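PDB 2NXW: phenyl-3-pyruvate decarboxylase, which catalyses the decarboxylation of indole-3-pyruvate to indole-3-acetaldehyde with thiamine diphosphate and a metal ion as cofactors, a step in auxin biosynthesis. Local coordinates for residues A38-P43 / H63-E68; V71-D76 / M99-A104; G86-T91 / S111-I116; A430-Q435 / R463-D468. All coordinates share one frame; numbering follows the deposited sequence.

In the fold
Contacts 1, 2 and 3 lie within the N-terminal thiamine diphosphate-binding domain, contact 4 in the C-terminal one. Contacts 1 and 3 share a parallel sheet, in which strands 39-41 and 86-90 are neighbours; a five-bond backbone ladder carries contact 3, whereas contact 1 has two such bonds and leans on Ile42 and the Phe40/His63 pair. Contact 2 joins two helices packed on that sheet through small side chains, one ring face and bridging waters. Every touching residue of contacts 2 and 3 is buried; Leu465 of contact 4 and His63 of contact 1 are partly exposed and pack together, joining the domains. Contact 4 is chiefly apolar. Contact 1 holds residues of the cofactor pocket, Pro43 and Glu68.

Contact 1: residues A38-P43 / H63-E68; sequences AMFGIP and HTLSHE. With TPP (thiamine diphosphate), chain I.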
# COMPACT_ATOMS: atom_id res chain seq x y z
N ALA A 38 -17.34 -0.43 34.14
CA ALA A 38 -16.58 -1.61 34.51
C ALA A 38 -15.36 -1.72 33.63
O ALA A 38 -15.23 -1.00 32.65
CB ALA A 38 -17.45 -2.86 34.32
N MET A 39 -14.45 -2.60 34.02
CA MET A 39 -13.28 -2.85 33.21
C MET A 39 -13.17 -4.35 33.09
O MET A 39 -13.13 -5.07 34.10
CB MET A 39 -12.01 -2.29 33.82
CG MET A 39 -10.82 -2.48 32.87
SD MET A 39 -9.38 -1.53 33.31
CE MET A 39 -9.03 -2.33 34.81
N PHE A 40 -13.17 -4.82 31.86
CA PHE A 40 -13.04 -6.24 31.58
C PHE A 40 -11.58 -6.48 31.21
O PHE A 40 -10.95 -5.62 30.61
CB PHE A 40 -13.94 -6.63 30.40
CG PHE A 40 -15.39 -6.39 30.66
CD1 PHE A 40 -16.17 -7.36 31.31
CD2 PHE A 40 -15.98 -5.19 30.30
CE1 PHE A 40 -17.51 -7.12 31.58
CE2 PHE A 40 -17.32 -4.94 30.57
CZ PHE A 40 -18.09 -5.91 31.21
N GLY A 41 -11.04 -7.64 31.57
CA GLY A 41 -9.67 -7.90 31.19
C GLY A 41 -9.08 -9.23 31.56
O GLY A 41 -9.68 -10.01 32.30
N ILE A 42 -7.91 -9.51 30.99
CA ILE A 42 -7.14 -10.71 31.31
C ILE A 42 -5.72 -10.18 31.51
O ILE A 42 -5.16 -9.52 30.64
CB ILE A 42 -7.17 -11.78 30.18
CG1 ILE A 42 -8.57 -12.42 30.13
CG2 ILE A 42 -6.14 -12.88 30.49
CD1 ILE A 42 -8.81 -13.27 28.90
N PRO A 43 -5.13 -10.46 32.68
CA PRO A 43 -3.78 -10.00 32.99
C PRO A 43 -2.65 -10.81 32.38
O PRO A 43 -2.87 -11.87 31.77
CB PRO A 43 -3.76 -10.04 34.51
CG PRO A 43 -4.54 -11.29 34.79
CD PRO A 43 -5.73 -11.17 33.82
N HIS A 63 -13.70 -7.09 36.04
CA HIS A 63 -14.25 -8.38 35.65
C HIS A 63 -13.31 -9.12 34.72
O HIS A 63 -12.98 -8.62 33.64
CB HIS A 63 -15.58 -8.20 34.91
CG HIS A 63 -16.61 -7.46 35.70
ND1 HIS A 63 -16.91 -7.78 37.01
CD2 HIS A 63 -17.42 -6.43 35.36
CE1 HIS A 63 -17.86 -6.97 37.44
NE2 HIS A 63 -18.18 -6.14 36.47
N THR A 64 -12.87 -10.30 35.12
CA THR A 64 -12.00 -11.06 34.24
C THR A 64 -12.82 -12.08 33.46
O THR A 64 -13.92 -12.46 33.87
CB THR A 64 -10.87 -11.79 35.00
OG1 THR A 64 -11.42 -12.71 35.95
CG2 THR A 64 -10.00 -10.76 35.73
N LEU A 65 -12.30 -12.46 32.31
CA LEU A 65 -12.95 -13.45 31.48
C LEU A 65 -11.92 -14.51 31.13
O LEU A 65 -10.78 -14.44 31.58
CB LEU A 65 -13.54 -12.78 30.23
CG LEU A 65 -14.74 -11.90 30.63
CD1 LEU A 65 -15.20 -11.06 29.46
CD2 LEU A 65 -15.88 -12.79 31.13
N SER A 66 -12.31 -15.51 30.35
CA SER A 66 -11.40 -16.59 30.01
C SER A 66 -10.44 -16.34 28.86
O SER A 66 -9.26 -16.70 28.94
CB SER A 66 -12.21 -17.84 29.66
OG SER A 66 -13.01 -18.27 30.75
N HIS A 67 -10.95 -15.74 27.80
CA HIS A 67 -10.19 -15.54 26.56
C HIS A 67 -10.35 -14.09 26.09
O HIS A 67 -11.44 -13.52 26.23
CB HIS A 67 -10.75 -16.54 25.53
CG HIS A 67 -9.79 -16.94 24.45
ND1 HIS A 67 -10.21 -17.64 23.34
CD2 HIS A 67 -8.45 -16.80 24.33
CE1 HIS A 67 -9.16 -17.91 22.57
NE2 HIS A 67 -8.09 -17.41 23.15
N GLU A 68 -9.29 -13.50 25.52
CA GLU A 68 -9.37 -12.09 25.12
C GLU A 68 -10.50 -11.70 24.16
O GLU A 68 -10.99 -10.57 24.24
CB GLU A 68 -8.02 -11.60 24.57
CG GLU A 68 -6.94 -11.41 25.65
CD GLU A 68 -6.22 -12.68 26.06
OE1 GLU A 68 -6.47 -13.76 25.47
OE2 GLU A 68 -5.38 -12.61 26.99
N1' TPP I . -3.27 -14.05 27.33
C2' TPP I . -2.62 -14.76 26.40
CM2 TPP I . -3.30 -15.03 25.06
N3' TPP I . -1.39 -15.23 26.63
C4' TPP I . -0.74 -15.01 27.82
N4' TPP I . 0.54 -15.46 27.99
C5' TPP I . -1.42 -14.29 28.85
C6' TPP I . -2.71 -13.81 28.56
C7' TPP I . -0.78 -14.01 30.26
N3 TPP I . -0.47 -15.27 31.07
C2 TPP I . 0.78 -15.74 31.07
S1 TPP I . 0.71 -17.11 32.15
C5 TPP I . -1.00 -17.00 32.55
C4 TPP I . -1.41 -15.88 31.84
CM4 TPP I . -2.85 -15.38 31.94
C6 TPP I . -1.74 -17.90 33.45
C7 TPP I . -1.91 -19.28 32.80
O7 TPP I . -2.79 -19.98 33.64
PA TPP I . -2.82 -21.53 33.32
O1A TPP I . -3.13 -21.83 31.88
O2A TPP I . -3.93 -22.12 34.25
O3A TPP I . -1.40 -22.27 33.68
PB TPP I . -0.69 -21.97 35.15
O1B TPP I . -1.74 -22.14 36.25
O2B TPP I . 0.42 -23.04 35.27
O3B TPP I . -0.08 -20.60 35.19
O HOH W 1 -4.41 -10.17 28.06
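Glu68 bends sharply at chi2 (82°), which brings OE2 within 3.6 Å of Ile42 CG2; with CG1 anti to the carbonyl carbon and the chain extended beyond it, Ile42 carries CD1 to the backbone of His67 and Glu68. Ile42 follows strand 39-41 and Glu68 begins helix 68-82; strands 39-41 and 62-64 with helix 48-57 form a parallel beta-alpha-beta unit of the N-terminal thiamine diphosphate-binding domain. Between the strands, His63 N donates an almost straight bond to Met39 O (2.9 Å, 177°), and His63 O accepts from Gly41 N at 3.0 Å. The rings of Phe40 and His63 lie on one face of the sheet with planes 45° apart, and Phe40 CD1 rests 3.7 Å from His63 CB. Farther along, Ile42 CD1 presses on His67 C at 3.3 Å, beside the start of the helix for which His67 is the N-cap residue. Glu68 OE2 lies 2.6 Å from N1' of the cofactor aminopyrimidine, as the equivalent glutamate does in thiamine diphosphate enzymes, and OE1 is hydrogen-bonded to Asn98. Backbone atoms of the second subunit, among them Gly450 N, bind the same cofactor. Replacing Glu68 by an alanine is likely to leave N1' without its carboxylate partner and Asn98 without this acceptor. One water donates to both Glu68 OE2 and Ile42 O, at 2.8 Å from each.

Contact 2: residues V71-D76 / M99-A104; sequences VGFAAD and MVNAVA
Val71 opens the contact by laying CG1 against Met99 SD at 3.8 Å, the two side chains crossing at about a right angle; both also touch strand 86-90. Met99 reaches there because its CG stands opposite its backbone N (chi1 -155°), and SD comes 3.5 Å from Gly72 N. Gly72 lets the helices draw close: its CA sits 3.7 Å from Ala102 CB, and a beta carbon at this place would collide with both Ala102 CB and Met99 CG. Helices 68-82 and 100-108 run side by side here, their local axes 8.3 Å apart at 22°, as neighbours in a helix layer covering one face of the parallel sheet of this alpha/beta domain. Phe73 follows, with the methyl of Ala102 over one face of its ring in a CH-pi contact, CB 4.0 Å from the centroid. The Asn101 amide, hydrogen-bonded through OD1 to Tyr421, stands almost perpendicular to the ring (88°) near CZ. With a serine in place of Phe73, the Ala102 methyl would probably lose the ring it packs on, and a gap would open beside the Asn101 amide. At Asp76, OD2 receives a water at 2.7 Å that also donates to Ala102 O at 2.8 Å, while OD1 pairs with Arg80.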
# COMPACT_ATOMS: atom_id res chain seq x y z
N VAL A 71 -13.12 -10.53 26.25
CA VAL A 71 -12.84 -9.26 26.94
C VAL A 71 -13.28 -8.11 26.04
O VAL A 71 -13.97 -7.18 26.46
CB VAL A 71 -11.34 -9.13 27.25
CG1 VAL A 71 -11.01 -7.72 27.75
CG2 VAL A 71 -10.94 -10.17 28.31
N GLY A 72 -12.89 -8.20 24.76
CA GLY A 72 -13.25 -7.17 23.81
C GLY A 72 -14.74 -7.09 23.53
O GLY A 72 -15.33 -6.00 23.51
N PHE A 73 -15.37 -8.25 23.33
CA PHE A 73 -16.80 -8.28 23.06
C PHE A 73 -17.62 -7.77 24.26
O PHE A 73 -18.63 -7.08 24.08
CB PHE A 73 -17.26 -9.70 22.72
CG PHE A 73 -16.72 -10.24 21.40
CD1 PHE A 73 -16.72 -9.46 20.24
CD2 PHE A 73 -16.29 -11.56 21.32
CE1 PHE A 73 -16.30 -10.00 19.01
CE2 PHE A 73 -15.87 -12.11 20.10
CZ PHE A 73 -15.87 -11.33 18.95
N ALA A 74 -17.20 -8.15 25.47
CA ALA A 74 -17.90 -7.74 26.68
C ALA A 74 -17.78 -6.23 26.85
O ALA A 74 -18.76 -5.57 27.17
CB ALA A 74 -17.32 -8.45 27.89
N ALA A 75 -16.58 -5.68 26.62
CA ALA A 75 -16.39 -4.23 26.76
C ALA A 75 -17.23 -3.50 25.72
O ALA A 75 -17.83 -2.45 26.00
CB ALA A 75 -14.91 -3.88 26.58
N ASP A 76 -17.27 -4.03 24.50
CA ASP A 76 -18.07 -3.45 23.43
C ASP A 76 -19.54 -3.46 23.87
O ASP A 76 -20.24 -2.46 23.78
CB ASP A 76 -17.86 -4.29 22.16
CG ASP A 76 -18.61 -3.75 20.96
OD1 ASP A 76 -19.32 -2.73 21.07
OD2 ASP A 76 -18.46 -4.36 19.87
N MET A 99 -7.15 -9.79 20.78
CA MET A 99 -8.37 -8.98 20.88
C MET A 99 -8.57 -8.08 19.65
O MET A 99 -9.50 -7.28 19.60
CB MET A 99 -8.32 -8.13 22.16
CG MET A 99 -9.70 -7.73 22.67
SD MET A 99 -9.62 -6.96 24.31
CE MET A 99 -8.72 -5.40 23.93
N VAL A 100 -7.71 -8.23 18.65
CA VAL A 100 -7.78 -7.43 17.44
C VAL A 100 -9.13 -7.55 16.74
O VAL A 100 -9.71 -6.55 16.31
CB VAL A 100 -6.61 -7.82 16.48
CG1 VAL A 100 -6.85 -7.30 15.08
CG2 VAL A 100 -5.30 -7.26 17.03
N ASN A 101 -9.66 -8.76 16.62
CA ASN A 101 -10.95 -8.94 15.97
C ASN A 101 -12.09 -8.24 16.72
O ASN A 101 -12.89 -7.52 16.11
CB ASN A 101 -11.25 -10.43 15.81
CG ASN A 101 -12.61 -10.67 15.21
OD1 ASN A 101 -12.97 -10.07 14.20
ND2 ASN A 101 -13.38 -11.56 15.83
N ALA A 102 -12.17 -8.44 18.03
CA ALA A 102 -13.24 -7.80 18.79
C ALA A 102 -13.16 -6.28 18.67
O ALA A 102 -14.19 -5.60 18.58
CB ALA A 102 -13.16 -8.21 20.26
N VAL A 103 -11.94 -5.75 18.66
CA VAL A 103 -11.77 -4.30 18.55
C VAL A 103 -12.16 -3.80 17.16
O VAL A 103 -12.80 -2.74 17.03
CB VAL A 103 -10.33 -3.89 18.91
CG1 VAL A 103 -10.11 -2.39 18.67
CG2 VAL A 103 -10.08 -4.22 20.39
N ALA A 104 -11.80 -4.56 16.12
CA ALA A 104 -12.17 -4.19 14.75
C ALA A 104 -13.70 -4.18 14.64
O ALA A 104 -14.28 -3.31 13.98
CB ALA A 104 -11.56 -5.17 13.74
O HOH W 2 -14.01 -4.48 21.50
O HOH W 3 -16.85 -6.35 19.10

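Contact 3: residues G86-T91 / S111-I116; sequences GVAAVT and SPVVVI
Gly86 O accepts the backbone N of Val114 at 2.8 Å. This bond belongs to a regular parallel ladder between strands 86-90 and 113-119, the two central strands of the six-stranded sheet in the N-terminal cofactor-binding domain, connected through helices 94-97 and 100-108. Next along it, Ala88 N donates to Val114 O in an essentially straight bond (3.0 Å, 179°), Ile116 N returns one to Ala88 O at 2.9 Å, and Val90 N reaches Ile116 O. The CA-H groups of Val87 and Ala89 also approach the carbonyls that receive these amides.

Side chains add one apolar contact on each face. Ile116 has CG1 anti to its carbonyl carbon (chi1 -54°) and an extended chain beyond, which carries CD1 obliquely over to Val87 CG1 at 3.7 Å. On the other face Ala88 CB meets Val113 CG1 at 4.0 Å.

Farther out, Leu31 of helix 23-33 covers Val87, Val114 and Ile116, whereas Val71, Ala75 and Met99 pack on Ala88. Phe40 bonds through its backbone to Val87 and Ala89, and Val113 to Val179, so the pair is flanked by strands 39-41 and 179-184. Where the ladder begins, Pro112 is the centre of an inverse gamma turn, and its O accepts Gly86 N at 3.0 Å.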
# COMPACT_ATOMS: atom_id res chain seq x y z
N GLY A 86 -16.48 1.75 26.80
CA GLY A 86 -16.25 0.39 27.25
C GLY A 86 -14.77 0.31 27.60
O GLY A 86 -13.98 1.09 27.06
N VAL A 87 -14.38 -0.60 28.48
CA VAL A 87 -12.97 -0.70 28.87
C VAL A 87 -12.50 -2.14 28.84
O VAL A 87 -13.04 -3.01 29.52
CB VAL A 87 -12.73 -0.09 30.28
CG1 VAL A 87 -11.23 0.01 30.55
CG2 VAL A 87 -13.38 1.29 30.36
N ALA A 88 -11.46 -2.37 28.04
CA ALA A 88 -10.89 -3.70 27.85
C ALA A 88 -9.40 -3.65 28.12
O ALA A 88 -8.65 -2.96 27.40
CB ALA A 88 -11.14 -4.15 26.41
N ALA A 89 -8.97 -4.37 29.15
CA ALA A 89 -7.56 -4.40 29.56
C ALA A 89 -6.88 -5.72 29.24
O ALA A 89 -7.37 -6.79 29.60
CB ALA A 89 -7.46 -4.11 31.07
N VAL A 90 -5.74 -5.62 28.57
CA VAL A 90 -4.97 -6.78 28.15
C VAL A 90 -3.48 -6.64 28.43
O VAL A 90 -3.00 -5.57 28.86
CB VAL A 90 -5.14 -7.03 26.64
CG1 VAL A 90 -6.61 -7.38 26.34
CG2 VAL A 90 -4.71 -5.80 25.85
N THR A 91 -2.74 -7.71 28.21
CA THR A 91 -1.31 -7.67 28.41
C THR A 91 -0.63 -7.59 27.05
O THR A 91 -1.22 -7.91 26.02
CB THR A 91 -0.82 -8.89 29.21
OG1 THR A 91 0.53 -8.68 29.63
CG2 THR A 91 -0.92 -10.17 28.37
N SER A 111 -18.58 1.62 18.28
CA SER A 111 -18.66 1.42 19.73
C SER A 111 -17.30 1.81 20.31
O SER A 111 -16.27 1.22 19.94
CB SER A 111 -18.98 -0.04 20.05
OG SER A 111 -19.12 -0.21 21.45
N PRO A 112 -17.27 2.79 21.22
CA PRO A 112 -16.02 3.25 21.83
C PRO A 112 -15.40 2.40 22.92
O PRO A 112 -15.59 2.66 24.12
CB PRO A 112 -16.39 4.65 22.32
CG PRO A 112 -17.77 4.45 22.82
CD PRO A 112 -18.42 3.57 21.73
N VAL A 113 -14.67 1.39 22.50
CA VAL A 113 -13.98 0.52 23.43
C VAL A 113 -12.59 1.09 23.66
O VAL A 113 -11.84 1.32 22.71
CB VAL A 113 -13.83 -0.93 22.89
CG1 VAL A 113 -12.92 -1.74 23.80
CG2 VAL A 113 -15.21 -1.59 22.80
N VAL A 114 -12.27 1.34 24.92
CA VAL A 114 -10.95 1.85 25.28
C VAL A 114 -10.07 0.64 25.58
O VAL A 114 -10.28 -0.07 26.56
CB VAL A 114 -11.02 2.76 26.53
CG1 VAL A 114 -9.62 3.23 26.91
CG2 VAL A 114 -11.93 3.95 26.26
N VAL A 115 -9.11 0.39 24.70
CA VAL A 115 -8.19 -0.72 24.88
C VAL A 115 -7.00 -0.23 25.68
O VAL A 115 -6.38 0.77 25.30
CB VAL A 115 -7.69 -1.23 23.51
CG1 VAL A 115 -6.65 -2.35 23.71
CG2 VAL A 115 -8.87 -1.72 22.69
N ILE A 116 -6.70 -0.91 26.78
CA ILE A 116 -5.56 -0.53 27.62
C ILE A 116 -4.64 -1.74 27.68
O ILE A 116 -5.00 -2.78 28.22
CB ILE A 116 -6.01 -0.21 29.07
CG1 ILE A 116 -7.09 0.85 29.06
CG2 ILE A 116 -4.79 0.27 29.89
CD1 ILE A 116 -7.68 1.13 30.43

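Contact 4: residues A430-Q435 / R463-D468; sequences AGIGAQ and RRLGID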
# COMPACT_ATOMS: atom_id res chain seq x y z
N ALA A 430 -21.09 -10.89 24.71
CA ALA A 430 -21.82 -9.62 24.74
C ALA A 430 -22.93 -9.71 25.79
O ALA A 430 -23.17 -8.75 26.52
CB ALA A 430 -22.41 -9.30 23.37
N GLY A 431 -23.61 -10.84 25.87
CA GLY A 431 -24.66 -10.99 26.87
C GLY A 431 -24.05 -10.86 28.25
O GLY A 431 -24.64 -10.27 29.15
N ILE A 432 -22.86 -11.43 28.42
CA ILE A 432 -22.17 -11.37 29.71
C ILE A 432 -21.76 -9.93 30.04
O ILE A 432 -21.99 -9.44 31.15
CB ILE A 432 -20.93 -12.31 29.69
CG1 ILE A 432 -21.39 -13.77 29.79
CG2 ILE A 432 -19.96 -11.94 30.81
CD1 ILE A 432 -20.31 -14.78 29.46
N GLY A 433 -21.16 -9.23 29.07
CA GLY A 433 -20.74 -7.86 29.32
C GLY A 433 -21.92 -6.96 29.64
O GLY A 433 -21.87 -6.15 30.57
N ALA A 434 -22.99 -7.11 28.87
CA ALA A 434 -24.17 -6.29 29.10
C ALA A 434 -24.75 -6.59 30.47
O ALA A 434 -25.08 -5.66 31.22
CB ALA A 434 -25.22 -6.55 28.01
N GLN A 435 -24.88 -7.86 30.84
CA GLN A 435 -25.47 -8.14 32.14
C GLN A 435 -24.58 -7.66 33.29
O GLN A 435 -25.08 -7.31 34.36
CB GLN A 435 -25.85 -9.62 32.27
CG GLN A 435 -26.78 -9.83 33.48
CD GLN A 435 -27.63 -11.09 33.45
OE1 GLN A 435 -28.11 -11.56 34.50
NE2 GLN A 435 -27.86 -11.64 32.26
N ARG A 463 -20.84 -17.35 37.48
CA ARG A 463 -20.94 -17.37 38.94
C ARG A 463 -20.06 -16.30 39.57
O ARG A 463 -20.51 -15.53 40.42
CB ARG A 463 -20.55 -18.73 39.52
CG ARG A 463 -20.83 -18.80 41.03
CD ARG A 463 -19.77 -19.61 41.79
NE ARG A 463 -18.44 -19.00 41.76
CZ ARG A 463 -18.07 -17.93 42.48
NH1 ARG A 463 -18.92 -17.33 43.30
NH2 ARG A 463 -16.83 -17.46 42.36
N ARG A 464 -18.80 -16.23 39.15
CA ARG A 464 -17.88 -15.25 39.73
C ARG A 464 -18.33 -13.82 39.42
O ARG A 464 -18.18 -12.91 40.25
CB ARG A 464 -16.47 -15.47 39.18
CG ARG A 464 -15.41 -14.56 39.79
CD ARG A 464 -14.01 -14.92 39.33
NE ARG A 464 -13.81 -14.73 37.90
CZ ARG A 464 -14.10 -15.62 36.95
NH1 ARG A 464 -14.60 -16.81 37.27
NH2 ARG A 464 -13.87 -15.33 35.68
N LEU A 465 -18.89 -13.61 38.24
CA LEU A 465 -19.37 -12.30 37.84
C LEU A 465 -20.71 -11.94 38.47
O LEU A 465 -21.16 -10.79 38.41
CB LEU A 465 -19.50 -12.25 36.32
CG LEU A 465 -18.20 -12.37 35.53
CD1 LEU A 465 -18.54 -12.62 34.06
CD2 LEU A 465 -17.36 -11.11 35.70
N GLY A 466 -21.36 -12.94 39.07
CA GLY A 466 -22.65 -12.71 39.71
C GLY A 466 -23.80 -12.45 38.76
O GLY A 466 -24.69 -11.66 39.06
N ILE A 467 -23.78 -13.10 37.60
CA ILE A 467 -24.84 -12.92 36.62
C ILE A 467 -25.44 -14.28 36.22
O ILE A 467 -24.83 -15.33 36.45
CB ILE A 467 -24.33 -12.19 35.35
CG1 ILE A 467 -23.24 -13.02 34.67
CG2 ILE A 467 -23.82 -10.79 35.73
CD1 ILE A 467 -22.78 -12.45 33.32
N ASP A 468 -26.63 -14.24 35.62
CA ASP A 468 -27.36 -15.46 35.27
C ASP A 468 -28.13 -15.36 33.95
O ASP A 468 -29.34 -15.60 33.90
CB ASP A 468 -28.35 -15.79 36.39
CG ASP A 468 -29.32 -14.65 36.69
OD1 ASP A 468 -29.23 -13.56 36.09
OD2 ASP A 468 -30.20 -14.85 37.55
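Ile432 meets Leu465 and Ile467 in an apolar junction between helix 427-437 and the end of helix 462-465, which closes in a Schellman motif within the C-terminal thiamine diphosphate-binding domain. Its CG2 branch does most of the touching, 3.6 Å from Leu465 CD1 and 3.8 Å from Ile467 CD1, and both partners cross it at about a right angle. Ile467 places CG1 between its backbone N and carbonyl carbon (chi1 62°), which points CD1 at the helix, where it also lies 3.8 Å from Ile432 O. One turn farther on, the aliphatic part of Gln435 crosses the same residue obliquely, CG 3.8 Å from Ile467 CG2.

Polar groups gather at the margin. The extended Gln435 chain brings its amide beside the Asp468 carboxylate, with the two planes 67° apart. Gly531 N and, through a salt bridge, Arg530 hold that carboxylate by OD2 from outside the two segments.

Backbone bonds shape the turn that presents Leu465 and Ile467 to the helix. Gly466 leaves the helix with positive phi (71°), and its N bonds back to Arg463 O at 3.0 Å.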